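Local atomic coordinates of putative ABC transporter amino acid-binding protein (PDB entry 2Q88), a protein that binds the compatible solutes ectoine and hydroxyectoine as the substrate-capturing component of an ABC transporter. Residues G13-A18 against L49-V54; S35-D40 against K233-Y238; S59-M64 against A78-K83; P95-A100 against Y201-A206; F103-G108 against E190-V195. All coordinates share one frame; numbering follows the deposited sequence.

Contact 1 (G13-A18 against L49-V54); sequences GFARIA and LGVADV
Ala15 N donates to Asp53 O over 3.2 Å, a fairly straight bond of 155° that sets strand 14-19 parallel to strand 53-58 close to where both begin. One residue earlier the pairing frays. Asp53 N makes only a weak, bent bond to Gly13 O, while Phe14 CA lies 3.1 Å from Asp53 O in a CA-H...O contact, so this carbonyl serves both Phe14 and Ala15. Glycine suits position 13, where the positive phi would jam a CB against the preceding carbonyl.

Among the side chains, Val51 CG1 fits against the peptide between Phe14 and Ala15, 3.5 Å from Ala15 N; the small methyl of Ala15 faces Val51, CB to CG1 4.3 Å, and fits under the cover of Phe46. Farther on, Ile17 CD1 meets Val54 CB at 3.8 Å. With CG1 of Ile17 between the backbone N and the carbonyl carbon (chi1 63°) and the chain extended beyond it, CD1 is carried across to the valine. Phe14 touches the other strand through CB, while its ring turns back to place CE1 3.7 Å over the guanidinium plane of Arg16.

In the second shell, Asp53 OD1 forms a salt bridge to Arg43, and the Schellman motif at Gly50 ends helix 37-48. This helix is part of the crossover linking the two parallel strands; its Phe46 also packs on Val51 and Val54, and Val51 rests on Leu6 and Leu9 of helix 5-12.

Contact 2 (S35-D40 against K233-Y238); sequences SGAAPD and KIIEPY
Ile234 opens the contact by laying CG2 3.9 Å from Asp40 CB, so that a branched aliphatic group covers the carbon part of an acidic side chain. The next residue, Ile235, turns CG2 to the methyl of Ala37 at 4.5 Å, a looser touch, and packs its side chain on Phe240 and Val41. The helix then tightens into a 3-10 segment, where Tyr238 N bonds to Ile235 O, and this turn presents the tyrosine to the start of helix 37-48.

Tyr238 carries most of the contact. Its CG stands beside the backbone N and anti to the carbonyl carbon (chi1 -73°), which throws the ring across the helix start. Ala37 CB meets the ring at CD2, 3.6 Å away, and one ring face lies on backbone: Ala37 N is over its centre, and the carbonyl carbon of Gly36 sits nearer the rim. Gly36, the N-cap residue, can take its positive phi without strain, and a bare backbone lets the ring lie flat upon it.

At the far end Tyr238 OH donates to Asp40 OD2 at 2.7 Å, meeting the oxygen from above the carboxylate plane, and accepts from Gly36 N at 3.2 Å. The hydroxyl thus works both ways, pinning the N-cap residue to a side chain of the first turn; its proton, and perhaps the positive end of the helix, would be expected to stabilise Asp40 as a carboxylate.

Contact 3 (S59-M64 against A78-K83); sequences SEYGAM and AGLFMK. With 4CS ((4S)-2-methyl-1,4,5,6-tetrahydropyrimidine-4-carboxylic acid), chain F.
Tyr61 and Leu80 reach past one another from opposing sides at the ligand cleft of a type II periplasmic-binding fold, where two loops that follow strands of one lobe line the ectoine site. From its CB, which points to the loop 78-83, the tyrosine stays beside its backbone N (chi1 -70°) and lays one ring face on the ligand. Ectoine CB stands 3.7 Å above the plane, over the ring centre. CD1 grazes Leu80 CD1 at 4.2 Å with the ring edge, and the same edge, at CE1, meets Ala78 O. At the opposite edge, CE2 lies 3.8 Å from the same ectoine CB, under the same face. At the tip, OH is hydrogen-bonded to Glu22, whose carboxylate also binds the ligand, so an aromatic residue with a polar end suits this wall.

Behind the ring the extended chain of Met64 brings CE to the methyl of Ala78 at 3.7 Å, a pliable filling between the loops. Gly79 is fitted by the ligand itself: a CB here would collide with ectoine CAA. Ectoine lies between Tyr61 and the ring of Phe81, whose backbone N donates to ectoine OXT at 2.9 Å with an angle of 161°; Thr134 N and Arg86 also bond the ligand. One water bridges the loops, donating to Tyr61 OH at 2.8 Å and to Ala78 O at 2.7 Å.

Contact 4 (P95-A100 against Y201-A206); sequences PILCDA and YCDGAA
The two segments run antiparallel, with Asp99 and Tyr201 a hydrogen-bonded pair and Cys98 and Cys202 the non-hydrogen-bonded pair beside it. Asp99 N gives to Tyr201 O at 2.8 Å, and Tyr201 N returns the bond to Asp99 O. At the next pair the CA atoms approach to 3.9 Å, close enough for a disulfide between facing cysteines: Cys98 SG and Cys202 SG are 2.1 Å apart with chi3 99°. Both sulfurs stand beside their own backbone N (chi1 -63° in Cys98), and the resulting covalent staple is buried.

Beyond the disulfide, segment 95-100 twists at Ile96, and Asp203 takes charge of the pairing. Its N donates to Leu97 O at 2.8 Å, its O accepts from Ile96 N at 3.0 Å, and its OD1 accepts from Leu97 N at 2.7 Å, met nearly along the C-O axis. Asp203 O being taken by Ile96 N, the carboxylate stands in for it as the acceptor of Leu97 N, in a buried place where an aspartate is tolerated because it is put to use. Its side chain lies alongside Leu97, whose CB is 3.3 Å from OD1. With an alanine here, Leu97 N would probably be left without its buried acceptor and a gap would open beside the Leu97 side chain.

Around the pair, Ile96 CD1 covers the Gly204-Ala205 backbone while the Ile96 side chain leans on Phe218 and Leu222 of helix 212-228. Tyr201 packs against Leu138 of helix 134-141, and Cys202 and Pro95 lie on Leu253 of helix 250-254.

Contact 5 (F103-G108 against E190-V195); sequences FALKKG and EVLAPV
Phe103 and Val195 form the tight end of this contact, the methyl CG2 of the valine resting over the ring face 3.6 Å from its centroid and 19° off the normal, a CH-pi contact. The valine crosses the phenylalanine at about a right angle and uses both methyls, CG1 reaching Phe103 CZ at 3.6 Å. Tyr116 meets the same ring edge-to-face, so a flat aromatic fills this buried corner. The backbone here is equally firm: Phe103 N donates to Leu192 O at 2.8 Å and 175°, in the carbonyl plane, and Leu192 N answers to Phe103 O. Leu105 runs alongside Leu192, its CD2 3.8 Å from Leu192 CB.

Toward solvent the packing thins, although Glu190 still pairs with Leu105 through both backbone bonds. Its side chain, with CG anti to the backbone N (chi1 172°), extends to the turn after the first strand. There OE1 accepts from Gly108 N at 3.0 Å, met from above the carboxylate plane; the ammonium of exposed Lys107 stays too far for a salt bridge, NZ 6.9 Å from Glu190 OE1. Replacing Glu190 with a valine would remove the carboxylate, and the Gly108 amide would probably lose its grip on strand 189-192, setting the turn free to move.

Strand 98-106, entering from the other lobe and antiparallel here, supplies with 189-192 the βn-β4 pair of the β2-β1-β3-βn-β4 order that marks a type II periplasmic-binding lobe.

From the N terminus, contact 1 closes the first loop by pairing strands 14-19 and 53-58. That loop contains 35-40, which waits until 233-238 to close contact 2, so the two cross. Contact 3 shuts a short loop in the same lobe, follows contact 1 in series and lies inside contact 2. Contact 4, also nested there, joins 95-100 to 201-206, consistent with the two chain passages between the lobes, and is probably hydrogen-bonded to contact 3, Met82 N to Cys202 O. Contact 5 is nested within contact 4, shares strand 98-106 with it, and braces the other lobe, its centre about 38 Å from that of contact 1.

Contact 1 (G13-A18 against L49-V54)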
# COMPACT_ATOMS: atom_id res chain seq x y z
N GLY A 13 -22.13 2.50 -13.21
CA GLY A 13 -21.22 1.99 -14.22
C GLY A 13 -19.77 1.90 -13.78
O GLY A 13 -18.94 1.38 -14.52
N PHE A 14 -19.46 2.43 -12.59
CA PHE A 14 -18.08 2.46 -12.08
C PHE A 14 -18.02 2.62 -10.58
O PHE A 14 -18.94 3.15 -9.96
CB PHE A 14 -17.25 3.58 -12.75
CG PHE A 14 -17.77 4.98 -12.50
CD1 PHE A 14 -17.33 5.71 -11.40
CD2 PHE A 14 -18.71 5.55 -13.35
CE1 PHE A 14 -17.81 7.00 -11.14
CE2 PHE A 14 -19.19 6.84 -13.12
CZ PHE A 14 -18.75 7.57 -12.01
N ALA A 15 -16.90 2.15 -10.01
CA ALA A 15 -16.52 2.43 -8.62
C ALA A 15 -15.39 3.44 -8.61
O ALA A 15 -14.50 3.38 -9.46
CB ALA A 15 -16.07 1.13 -7.93
N ARG A 16 -15.42 4.36 -7.66
CA ARG A 16 -14.31 5.29 -7.45
C ARG A 16 -13.33 4.66 -6.47
O ARG A 16 -13.72 4.28 -5.36
CB ARG A 16 -14.80 6.61 -6.87
CG ARG A 16 -15.77 7.36 -7.76
CD ARG A 16 -16.37 8.56 -7.07
NE ARG A 16 -17.35 9.22 -7.93
CZ ARG A 16 -17.05 10.16 -8.81
NH1 ARG A 16 -15.78 10.56 -8.95
NH2 ARG A 16 -18.01 10.71 -9.55
N ILE A 17 -12.07 4.55 -6.88
CA ILE A 17 -11.04 3.92 -6.03
C ILE A 17 -9.93 4.92 -5.71
O ILE A 17 -9.63 5.81 -6.50
CB ILE A 17 -10.48 2.61 -6.67
CG1 ILE A 17 -9.78 2.89 -8.01
CG2 ILE A 17 -11.61 1.55 -6.81
CD1 ILE A 17 -9.13 1.66 -8.70
N ALA A 18 -9.32 4.77 -4.54
CA ALA A 18 -8.21 5.64 -4.15
C ALA A 18 -6.92 4.86 -4.31
O ALA A 18 -6.83 3.72 -3.85
CB ALA A 18 -8.39 6.11 -2.73
N LEU A 49 -18.81 -8.36 -10.29
CA LEU A 49 -19.98 -7.86 -9.58
C LEU A 49 -20.91 -7.04 -10.48
O LEU A 49 -21.95 -6.58 -10.03
CB LEU A 49 -19.57 -7.03 -8.35
CG LEU A 49 -18.81 -7.75 -7.25
CD1 LEU A 49 -18.34 -6.79 -6.14
CD2 LEU A 49 -19.70 -8.85 -6.69
N GLY A 50 -20.52 -6.85 -11.74
CA GLY A 50 -21.35 -6.10 -12.69
C GLY A 50 -21.11 -4.60 -12.71
O GLY A 50 -21.97 -3.84 -13.18
N VAL A 51 -19.96 -4.18 -12.18
CA VAL A 51 -19.53 -2.77 -12.21
C VAL A 51 -18.43 -2.68 -13.25
O VAL A 51 -17.32 -3.15 -13.02
CB VAL A 51 -19.01 -2.30 -10.83
CG1 VAL A 51 -18.50 -0.86 -10.90
CG2 VAL A 51 -20.08 -2.44 -9.74
N ALA A 52 -18.76 -2.08 -14.40
CA ALA A 52 -17.97 -2.17 -15.64
C ALA A 52 -16.57 -1.52 -15.63
O ALA A 52 -15.70 -1.89 -16.43
CB ALA A 52 -18.78 -1.62 -16.81
N ASP A 53 -16.36 -0.53 -14.76
CA ASP A 53 -15.09 0.20 -14.73
C ASP A 53 -14.73 0.62 -13.32
O ASP A 53 -15.57 0.60 -12.42
CB ASP A 53 -15.17 1.45 -15.62
CG ASP A 53 -13.84 1.77 -16.31
OD1 ASP A 53 -12.77 1.34 -15.83
OD2 ASP A 53 -13.78 2.44 -17.37
N VAL A 54 -13.46 0.98 -13.14
CA VAL A 54 -13.00 1.66 -11.93
C VAL A 54 -12.47 3.04 -12.34
O VAL A 54 -11.93 3.20 -13.44
CB VAL A 54 -11.94 0.85 -11.11
CG1 VAL A 54 -12.57 -0.37 -10.46
CG2 VAL A 54 -10.73 0.43 -11.98

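Contact 2 (S35-D40 against K233-Y238)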
# COMPACT_ATOMS: atom_id res chain seq x y z
N SER A 35 -3.25 0.63 -13.43
CA SER A 35 -2.90 -0.76 -13.26
C SER A 35 -2.10 -0.90 -11.96
O SER A 35 -2.27 -0.09 -11.04
CB SER A 35 -2.09 -1.27 -14.45
OG SER A 35 -0.90 -0.53 -14.58
N GLY A 36 -1.24 -1.91 -11.89
CA GLY A 36 -0.66 -2.33 -10.62
C GLY A 36 -1.55 -3.40 -10.04
O GLY A 36 -2.69 -3.58 -10.48
N ALA A 37 -1.03 -4.13 -9.06
CA ALA A 37 -1.68 -5.31 -8.51
C ALA A 37 -3.00 -5.02 -7.81
O ALA A 37 -3.96 -5.78 -7.95
CB ALA A 37 -0.74 -6.06 -7.59
N ALA A 38 -3.06 -3.93 -7.06
CA ALA A 38 -4.26 -3.64 -6.28
C ALA A 38 -5.44 -3.21 -7.17
O ALA A 38 -6.52 -3.80 -7.04
CB ALA A 38 -3.96 -2.63 -5.18
N PRO A 39 -5.25 -2.25 -8.08
CA PRO A 39 -6.30 -1.90 -9.06
C PRO A 39 -6.65 -3.03 -10.03
O PRO A 39 -7.79 -3.12 -10.46
CB PRO A 39 -5.70 -0.72 -9.81
CG PRO A 39 -4.69 -0.16 -8.85
CD PRO A 39 -4.07 -1.38 -8.25
N ASP A 40 -5.69 -3.90 -10.38
CA ASP A 40 -6.00 -5.02 -11.29
C ASP A 40 -6.94 -6.02 -10.63
O ASP A 40 -7.90 -6.49 -11.25
CB ASP A 40 -4.73 -5.73 -11.77
CG ASP A 40 -4.07 -5.05 -12.99
OD1 ASP A 40 -4.46 -3.93 -13.40
OD2 ASP A 40 -3.11 -5.57 -13.59
N LYS A 233 -2.64 -15.59 -10.55
CA LYS A 233 -2.34 -15.20 -11.94
C LYS A 233 -2.31 -13.68 -12.09
O LYS A 233 -1.58 -13.14 -12.92
CB LYS A 233 -3.33 -15.80 -12.94
CG LYS A 233 -3.22 -17.30 -13.12
CD LYS A 233 -1.77 -17.74 -13.30
CE LYS A 233 -1.68 -19.20 -13.71
NZ LYS A 233 -2.29 -20.08 -12.70
N ILE A 234 -3.10 -12.98 -11.28
CA ILE A 234 -3.16 -11.52 -11.34
C ILE A 234 -1.98 -10.87 -10.60
O ILE A 234 -1.29 -10.02 -11.15
CB ILE A 234 -4.52 -10.98 -10.82
CG1 ILE A 234 -5.65 -11.34 -11.81
CG2 ILE A 234 -4.45 -9.47 -10.61
CD1 ILE A 234 -7.05 -11.17 -11.22
N ILE A 235 -1.76 -11.28 -9.35
CA ILE A 235 -0.78 -10.57 -8.50
C ILE A 235 0.67 -11.04 -8.62
O ILE A 235 1.60 -10.25 -8.44
CB ILE A 235 -1.23 -10.56 -7.00
CG1 ILE A 235 -1.06 -11.95 -6.36
CG2 ILE A 235 -2.65 -10.03 -6.86
CD1 ILE A 235 -1.18 -11.93 -4.83
N GLU A 236 0.87 -12.31 -8.92
CA GLU A 236 2.23 -12.85 -8.95
C GLU A 236 3.17 -12.29 -10.06
O GLU A 236 4.36 -12.13 -9.80
CB GLU A 236 2.25 -14.38 -8.85
CG GLU A 236 1.57 -14.87 -7.57
CD GLU A 236 2.04 -16.23 -7.09
OE1 GLU A 236 2.25 -17.13 -7.93
OE2 GLU A 236 2.21 -16.39 -5.85
N PRO A 237 2.66 -11.94 -11.25
CA PRO A 237 3.46 -11.18 -12.22
C PRO A 237 4.00 -9.84 -11.69
O PRO A 237 4.97 -9.31 -12.25
CB PRO A 237 2.47 -10.93 -13.35
CG PRO A 237 1.59 -12.10 -13.31
CD PRO A 237 1.34 -12.27 -11.82
N TYR A 238 3.37 -9.29 -10.65
CA TYR A 238 3.85 -8.07 -10.02
C TYR A 238 4.87 -8.32 -8.90
O TYR A 238 5.48 -7.38 -8.37
CB TYR A 238 2.68 -7.27 -9.45
CG TYR A 238 1.82 -6.59 -10.49
CD1 TYR A 238 2.27 -5.46 -11.15
CD2 TYR A 238 0.55 -7.08 -10.79
CE1 TYR A 238 1.48 -4.82 -12.10
CE2 TYR A 238 -0.26 -6.44 -11.74
CZ TYR A 238 0.23 -5.31 -12.39
OH TYR A 238 -0.54 -4.64 -13.33

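Contact 3 (S59-M64 against A78-K83)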
# COMPACT_ATOMS: atom_id res chain seq x y z
N SER A 59 -3.89 10.17 -4.34
CA SER A 59 -3.64 10.99 -3.17
C SER A 59 -2.48 10.39 -2.40
O SER A 59 -2.05 9.27 -2.68
CB SER A 59 -4.90 11.08 -2.30
OG SER A 59 -5.02 9.95 -1.44
N GLU A 60 -1.98 11.12 -1.42
CA GLU A 60 -0.99 10.57 -0.50
C GLU A 60 -1.76 9.67 0.47
O GLU A 60 -2.99 9.77 0.55
CB GLU A 60 -0.21 11.70 0.17
CG GLU A 60 0.57 12.50 -0.87
CD GLU A 60 1.24 13.75 -0.33
OE1 GLU A 60 0.68 14.86 -0.50
OE2 GLU A 60 2.34 13.64 0.24
N TYR A 61 -1.06 8.75 1.15
CA TYR A 61 -1.73 7.70 1.92
C TYR A 61 -2.56 8.25 3.07
O TYR A 61 -3.61 7.70 3.38
CB TYR A 61 -0.73 6.66 2.43
CG TYR A 61 -0.16 5.80 1.32
CD1 TYR A 61 -0.83 4.67 0.87
CD2 TYR A 61 1.05 6.14 0.70
CE1 TYR A 61 -0.30 3.88 -0.16
CE2 TYR A 61 1.58 5.35 -0.34
CZ TYR A 61 0.91 4.22 -0.75
OH TYR A 61 1.42 3.45 -1.79
N GLY A 62 -2.10 9.34 3.67
CA GLY A 62 -2.79 9.94 4.82
C GLY A 62 -4.17 10.50 4.51
O GLY A 62 -4.98 10.71 5.42
N ALA A 63 -4.44 10.76 3.24
CA ALA A 63 -5.75 11.30 2.84
C ALA A 63 -6.80 10.23 2.52
O ALA A 63 -7.98 10.55 2.34
CB ALA A 63 -5.58 12.25 1.64
N MET A 64 -6.39 8.96 2.46
CA MET A 64 -7.26 7.92 1.93
C MET A 64 -8.44 7.56 2.82
O MET A 64 -9.60 7.64 2.39
CB MET A 64 -6.44 6.68 1.57
CG MET A 64 -5.56 6.90 0.35
SD MET A 64 -4.56 5.47 0.03
CE MET A 64 -3.55 6.05 -1.34
N ALA A 78 -4.98 0.31 -2.75
CA ALA A 78 -3.73 1.04 -2.86
C ALA A 78 -2.55 0.37 -2.16
O ALA A 78 -1.47 0.94 -2.10
CB ALA A 78 -3.92 2.46 -2.33
N GLY A 79 -2.76 -0.83 -1.63
CA GLY A 79 -1.76 -1.45 -0.77
C GLY A 79 -1.78 -0.79 0.60
O GLY A 79 -0.74 -0.64 1.25
N LEU A 80 -2.97 -0.37 1.03
CA LEU A 80 -3.14 0.23 2.36
C LEU A 80 -3.18 -0.86 3.42
O LEU A 80 -4.22 -1.48 3.69
CB LEU A 80 -4.40 1.12 2.42
CG LEU A 80 -4.55 2.00 3.67
CD1 LEU A 80 -3.62 3.22 3.64
CD2 LEU A 80 -5.99 2.43 3.85
N PHE A 81 -2.01 -1.13 4.01
CA PHE A 81 -1.81 -2.28 4.86
C PHE A 81 -2.73 -2.29 6.08
O PHE A 81 -2.99 -1.23 6.67
CB PHE A 81 -0.35 -2.35 5.34
CG PHE A 81 0.67 -2.51 4.24
CD1 PHE A 81 0.52 -3.49 3.26
CD2 PHE A 81 1.85 -1.75 4.25
CE1 PHE A 81 1.49 -3.66 2.26
CE2 PHE A 81 2.82 -1.92 3.25
CZ PHE A 81 2.64 -2.87 2.27
N MET A 82 -3.21 -3.47 6.45
CA MET A 82 -4.10 -3.63 7.59
C MET A 82 -3.36 -3.46 8.90
O MET A 82 -2.29 -4.03 9.09
CB MET A 82 -4.76 -5.01 7.59
CG MET A 82 -5.59 -5.31 6.36
SD MET A 82 -6.65 -6.75 6.67
CE MET A 82 -6.94 -7.27 4.99
N LYS A 83 -3.97 -2.70 9.80
CA LYS A 83 -3.47 -2.46 11.15
C LYS A 83 -4.67 -2.23 12.05
O LYS A 83 -5.67 -1.68 11.60
CB LYS A 83 -2.60 -1.20 11.19
CG LYS A 83 -1.33 -1.25 10.38
CD LYS A 83 -0.89 0.17 10.05
CE LYS A 83 -0.29 0.85 11.26
NZ LYS A 83 0.25 2.19 10.87
O 4CS F . 0.87 2.77 4.78
C 4CS F . 0.83 1.89 3.92
OXT 4CS F . -0.16 1.15 3.84
CA 4CS F . 2.00 1.70 2.96
CB 4CS F . 2.61 3.01 2.50
CAD 4CS F . 3.81 2.72 1.59
NAG 4CS F . 3.37 1.85 0.46
CAI 4CS F . 2.30 0.96 0.60
CAA 4CS F . 1.85 0.08 -0.58
N 4CS F . 1.59 0.89 1.80
O HOH W 1 -0.29 2.60 -3.85

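Contact 4 (P95-A100 against Y201-A206)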
# COMPACT_ATOMS: atom_id res chain seq x y z
N PRO A 95 -7.19 -10.54 3.04
CA PRO A 95 -5.88 -10.09 2.57
C PRO A 95 -5.64 -10.31 1.08
O PRO A 95 -6.13 -11.28 0.51
CB PRO A 95 -4.89 -10.91 3.39
CG PRO A 95 -5.66 -11.51 4.50
CD PRO A 95 -7.07 -11.62 4.02
N ILE A 96 -4.89 -9.40 0.48
CA ILE A 96 -4.59 -9.45 -0.95
C ILE A 96 -3.10 -9.34 -1.23
O ILE A 96 -2.49 -10.30 -1.74
CB ILE A 96 -5.37 -8.35 -1.73
CG1 ILE A 96 -6.88 -8.55 -1.56
CG2 ILE A 96 -4.98 -8.37 -3.21
CD1 ILE A 96 -7.77 -7.44 -2.12
N LEU A 97 -2.51 -8.18 -0.91
CA LEU A 97 -1.10 -7.89 -1.21
C LEU A 97 -0.24 -7.81 0.05
O LEU A 97 -0.44 -6.94 0.89
CB LEU A 97 -0.95 -6.59 -2.00
CG LEU A 97 -1.77 -6.42 -3.28
CD1 LEU A 97 -1.33 -5.14 -3.97
CD2 LEU A 97 -1.54 -7.59 -4.23
N CYS A 98 0.71 -8.72 0.14
CA CYS A 98 1.59 -8.83 1.31
C CYS A 98 2.99 -8.38 0.96
O CYS A 98 3.48 -8.66 -0.13
CB CYS A 98 1.61 -10.29 1.79
SG CYS A 98 0.01 -10.88 2.36
N ASP A 99 3.65 -7.66 1.88
CA ASP A 99 5.04 -7.26 1.66
C ASP A 99 5.74 -6.86 2.95
O ASP A 99 5.11 -6.44 3.92
CB ASP A 99 5.15 -6.12 0.65
CG ASP A 99 6.45 -6.19 -0.17
OD1 ASP A 99 7.17 -7.21 -0.10
OD2 ASP A 99 6.84 -5.28 -0.92
N ALA A 100 7.07 -6.98 2.92
CA ALA A 100 7.94 -6.50 3.98
C ALA A 100 8.35 -5.06 3.65
O ALA A 100 8.06 -4.56 2.56
CB ALA A 100 9.15 -7.40 4.07
N TYR A 201 3.48 -6.87 6.41
CA TYR A 201 2.12 -6.38 6.35
C TYR A 201 1.41 -7.02 5.16
O TYR A 201 2.07 -7.47 4.22
CB TYR A 201 2.11 -4.86 6.11
CG TYR A 201 2.53 -4.01 7.28
CD1 TYR A 201 1.70 -3.85 8.39
CD2 TYR A 201 3.74 -3.32 7.26
CE1 TYR A 201 2.08 -3.06 9.46
CE2 TYR A 201 4.13 -2.52 8.34
CZ TYR A 201 3.29 -2.40 9.43
OH TYR A 201 3.66 -1.62 10.50
N CYS A 202 0.08 -7.07 5.23
CA CYS A 202 -0.77 -7.34 4.07
C CYS A 202 -1.86 -6.30 3.97
O CYS A 202 -2.36 -5.80 4.99
CB CYS A 202 -1.45 -8.71 4.17
SG CYS A 202 -0.37 -10.15 4.24
N ASP A 203 -2.25 -5.97 2.75
CA ASP A 203 -3.37 -5.07 2.54
C ASP A 203 -4.69 -5.81 2.27
O ASP A 203 -4.76 -7.04 2.31
CB ASP A 203 -3.05 -4.08 1.41
CG ASP A 203 -3.48 -4.58 0.03
OD1 ASP A 203 -3.57 -5.81 -0.17
OD2 ASP A 203 -3.77 -3.80 -0.90
N GLY A 204 -5.74 -5.05 2.04
CA GLY A 204 -6.97 -5.55 1.43
C GLY A 204 -7.61 -4.30 0.87
O GLY A 204 -7.13 -3.20 1.13
N ALA A 205 -8.69 -4.46 0.11
CA ALA A 205 -9.48 -3.30 -0.26
C ALA A 205 -10.22 -2.79 0.99
O ALA A 205 -10.71 -3.59 1.78
CB ALA A 205 -10.47 -3.65 -1.37
N ALA A 206 -10.27 -1.47 1.18
CA ALA A 206 -10.99 -0.90 2.33
C ALA A 206 -12.27 -0.21 1.87
O ALA A 206 -12.25 0.58 0.93
CB ALA A 206 -10.12 0.07 3.07

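Contact 5 (F103-G108 against E190-V195)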
# COMPACT_ATOMS: atom_id res chain seq x y z
N PHE A 103 14.60 -0.32 2.91
CA PHE A 103 15.28 0.97 2.89
C PHE A 103 16.03 1.13 1.58
O PHE A 103 16.67 0.18 1.12
CB PHE A 103 16.36 1.05 3.96
CG PHE A 103 15.86 1.18 5.37
CD1 PHE A 103 14.57 1.59 5.66
CD2 PHE A 103 16.74 0.95 6.43
CE1 PHE A 103 14.15 1.73 7.01
CE2 PHE A 103 16.34 1.09 7.74
CZ PHE A 103 15.04 1.47 8.03
N ALA A 104 15.98 2.34 1.03
CA ALA A 104 16.90 2.79 -0.00
C ALA A 104 17.92 3.69 0.71
O ALA A 104 17.54 4.61 1.42
CB ALA A 104 16.16 3.56 -1.08
N LEU A 105 19.19 3.39 0.50
CA LEU A 105 20.30 3.91 1.29
C LEU A 105 21.44 4.35 0.36
O LEU A 105 21.48 3.96 -0.80
CB LEU A 105 20.82 2.77 2.19
CG LEU A 105 20.64 2.64 3.71
CD1 LEU A 105 19.75 3.67 4.35
CD2 LEU A 105 20.21 1.24 4.09
N LYS A 106 22.36 5.15 0.89
CA LYS A 106 23.59 5.46 0.17
C LYS A 106 24.47 4.22 0.06
O LYS A 106 24.54 3.42 1.00
CB LYS A 106 24.33 6.62 0.84
CG LYS A 106 23.73 7.98 0.54
CD LYS A 106 23.93 8.35 -0.92
CE LYS A 106 23.57 9.79 -1.20
NZ LYS A 106 24.13 10.22 -2.51
N LYS A 107 25.13 4.05 -1.09
CA LYS A 107 25.97 2.87 -1.35
C LYS A 107 26.97 2.70 -0.22
O LYS A 107 27.62 3.66 0.19
CB LYS A 107 26.70 3.01 -2.69
CG LYS A 107 27.42 1.75 -3.15
CD LYS A 107 28.58 2.08 -4.08
CE LYS A 107 29.44 0.86 -4.35
NZ LYS A 107 30.90 1.21 -4.39
N GLY A 108 27.09 1.48 0.29
CA GLY A 108 27.96 1.18 1.43
C GLY A 108 27.27 1.33 2.78
O GLY A 108 27.82 0.90 3.79
N GLU A 190 21.57 2.03 -2.76
CA GLU A 190 21.67 0.66 -2.30
C GLU A 190 20.39 0.27 -1.56
O GLU A 190 19.83 1.09 -0.84
CB GLU A 190 22.86 0.60 -1.36
CG GLU A 190 23.08 -0.69 -0.61
CD GLU A 190 24.44 -0.68 0.03
OE1 GLU A 190 25.44 -0.75 -0.72
OE2 GLU A 190 24.51 -0.57 1.27
N VAL A 191 19.94 -0.97 -1.72
CA VAL A 191 18.71 -1.44 -1.07
C VAL A 191 19.03 -2.35 0.11
O VAL A 191 19.84 -3.27 -0.00
CB VAL A 191 17.78 -2.19 -2.06
CG1 VAL A 191 16.51 -2.68 -1.36
CG2 VAL A 191 17.42 -1.31 -3.25
N LEU A 192 18.37 -2.09 1.24
CA LEU A 192 18.39 -3.02 2.36
C LEU A 192 16.96 -3.54 2.56
O LEU A 192 16.05 -2.75 2.81
CB LEU A 192 18.93 -2.36 3.62
CG LEU A 192 19.08 -3.23 4.87
CD1 LEU A 192 20.41 -2.98 5.56
CD2 LEU A 192 17.92 -3.04 5.84
N ALA A 193 16.79 -4.85 2.42
CA ALA A 193 15.48 -5.48 2.54
C ALA A 193 15.60 -6.92 3.08
O ALA A 193 16.47 -7.67 2.63
CB ALA A 193 14.76 -5.48 1.19
N PRO A 194 14.73 -7.29 4.02
CA PRO A 194 13.79 -6.36 4.65
C PRO A 194 14.43 -5.58 5.79
O PRO A 194 15.51 -5.95 6.25
CB PRO A 194 12.71 -7.29 5.21
CG PRO A 194 13.43 -8.54 5.54
CD PRO A 194 14.55 -8.67 4.52
N VAL A 195 13.78 -4.51 6.22
CA VAL A 195 14.22 -3.77 7.39
C VAL A 195 14.16 -4.70 8.60
O VAL A 195 13.17 -5.40 8.81
CB VAL A 195 13.34 -2.55 7.68
CG1 VAL A 195 13.84 -1.83 8.95
CG2 VAL A 195 13.34 -1.60 6.51